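Local coordinates for NegoA.19184.a (Neisseria gonorrhoeae, PDB 5UEB), which is of unknown function but belongs to the DUF4265 family and folds into two antiparallel sheets with two helices, at residues Pro49-Ala52 with Leu53-Val57. Sequence-based numbering, arbitrary orientation.
Sequences PNLA and LNDIV. With EDO (1,2-ethanediol), chain N.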
loop_
_atom_site.group_PDB
_atom_site.type_symbol
_atom_site.label_atom_id
_atom_site.label_comp_id
_atom_site.label_asym_id
_atom_site.label_seq_id
_atom_site.Cartn_x
_atom_site.Cartn_y
_atom_site.Cartn_z
ATOM N N PRO B 49 -9.857 -2.420 0.413
ATOM C CA PRO B 49 -9.085 -2.995 -0.689
ATOM C C PRO B 49 -7.731 -3.535 -0.241
ATOM O O PRO B 49 -7.226 -3.228 0.843
ATOM C CB PRO B 49 -8.895 -1.797 -1.631
ATOM C CG PRO B 49 -8.890 -0.613 -0.716
ATOM C CD PRO B 49 -9.876 -0.944 0.381
ATOM N N ASN B 50 -7.155 -4.366 -1.112
ATOM C CA ASN B 50 -5.783 -4.859 -0.998
ATOM C C ASN B 50 -5.570 -5.810 0.173
ATOM O O ASN B 50 -4.441 -5.955 0.650
ATOM C CB ASN B 50 -4.755 -3.720 -0.991
ATOM C CG ASN B 50 -4.939 -2.771 -2.160
ATOM O OD1 ASN B 50 -5.091 -1.564 -1.982
ATOM N ND2 ASN B 50 -4.940 -3.321 -3.358
ATOM N N LEU B 51 -6.637 -6.458 0.647
ATOM C CA LEU B 51 -6.571 -7.392 1.766
ATOM C C LEU B 51 -7.363 -8.659 1.458
ATOM O O LEU B 51 -8.368 -8.630 0.740
ATOM C CB LEU B 51 -7.113 -6.744 3.052
ATOM C CG LEU B 51 -6.232 -5.648 3.634
ATOM C CD1 LEU B 51 -6.973 -4.942 4.775
ATOM C CD2 LEU B 51 -4.937 -6.252 4.137
ATOM N N ALA B 52 -6.904 -9.778 2.013
ATOM C CA ALA B 52 -7.558 -11.057 1.789
ATOM C C ALA B 52 -7.567 -11.880 3.066
ATOM O O ALA B 52 -6.748 -11.686 3.971
ATOM C CB ALA B 52 -6.863 -11.864 0.681
ATOM N N LEU B 53 -8.518 -12.806 3.107
ATOM C CA LEU B 53 -8.576 -13.819 4.157
ATOM C C LEU B 53 -7.202 -14.446 4.365
ATOM O O LEU B 53 -6.510 -14.802 3.402
ATOM C CB LEU B 53 -9.564 -14.904 3.709
ATOM C CG LEU B 53 -9.750 -16.127 4.613
ATOM C CD1 LEU B 53 -10.432 -15.709 5.917
ATOM C CD2 LEU B 53 -10.557 -17.209 3.896
ATOM N N ASN B 54 -6.811 -14.570 5.634
ATOM C CA ASN B 54 -5.574 -15.209 6.067
ATOM C C ASN B 54 -4.318 -14.405 5.748
ATOM O O ASN B 54 -3.212 -14.896 5.981
ATOM C CB ASN B 54 -5.483 -16.686 5.661
ATOM C CG ASN B 54 -6.519 -17.532 6.379
ATOM O OD1 ASN B 54 -6.839 -17.267 7.541
ATOM N ND2 ASN B 54 -7.048 -18.540 5.705
ATOM N N ASP B 55 -4.457 -13.156 5.293
ATOM C CA ASP B 55 -3.321 -12.242 5.295
ATOM C C ASP B 55 -2.872 -11.985 6.734
ATOM O O ASP B 55 -3.680 -11.996 7.672
ATOM C CB ASP B 55 -3.724 -10.892 4.685
ATOM C CG ASP B 55 -3.782 -10.909 3.154
ATOM O OD1 ASP B 55 -3.473 -11.942 2.510
ATOM O OD2 ASP B 55 -4.145 -9.853 2.591
ATOM N N ILE B 56 -1.571 -11.745 6.909
ATOM C CA ILE B 56 -1.002 -11.357 8.197
ATOM C C ILE B 56 -0.608 -9.891 8.108
ATOM O O ILE B 56 0.094 -9.488 7.174
ATOM C CB ILE B 56 0.206 -12.235 8.576
ATOM C CG1 ILE B 56 -0.218 -13.694 8.739
ATOM C CG2 ILE B 56 0.844 -11.743 9.879
ATOM C CD1 ILE B 56 0.960 -14.667 8.858
ATOM N N VAL B 57 -1.071 -9.091 9.063
ATOM C CA VAL B 57 -0.891 -7.648 9.011
ATOM C C VAL B 57 -0.327 -7.152 10.333
ATOM O O VAL B 57 -0.520 -7.767 11.391
ATOM C CB VAL B 57 -2.197 -6.895 8.662
ATOM C CG1 VAL B 57 -2.745 -7.349 7.303
ATOM C CG2 VAL B 57 -3.235 -7.082 9.772
HETATM C C1 EDO N . -4.461 -1.398 2.163
HETATM O O1 EDO N . -3.225 -2.093 2.374
HETATM C C2 EDO N . -5.487 -1.768 3.230
HETATM O O2 EDO N . -6.719 -1.083 2.969
HETATM O O HOH W 1 -2.853 -8.228 0.828
#
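Ala52 and Asp55 close a type II beta turn, with Asp55 N donating to Ala52 O at 3.0 Å in a nearly straight bond, and the chain then runs straight into strand 56-62, the fourth strand of the five-stranded antiparallel sheet. Leu53 and Asn54 hold the two corners, the latter with positive phi, as the third position of a type II turn requires.

A second bond spans the same two residues in the other direction: the carboxylate of Asp55 folds back over the turn, and its OD2 accepts from Ala52 N at 2.8 Å. Here the N-H comes in steeply from one face of the carboxylate, 66° out of its plane, and the bond is bent to 144°. The torsion makes this possible, since chi1 of -78° sets CG anti to the carbonyl carbon and beside Asp55 N, on the side where Ala52 lies. Ser75 N binds the other oxygen, OD1, so both ends of this buried carboxylate are gripped and its rotation is largely fixed. These backbone N-H donors probably stabilise its negative charge. Ser75 and Asn77 also reach Leu53 O, tying the turn to the connection that leads from strand 65-73 of one sheet to strand 78-84 of the other.

Next to this polar grip is a small apolar contact. Leu51 and Val57 cross at about a right angle, CD2 of Leu51 resting 4.0 Å from CG1 of Val57, and Phe68 of strand 65-73 touches both. On the Asn50 side a single water bridges the loop, donating to Asn50 O and, at 2.7 Å, to OD2 of Asp55.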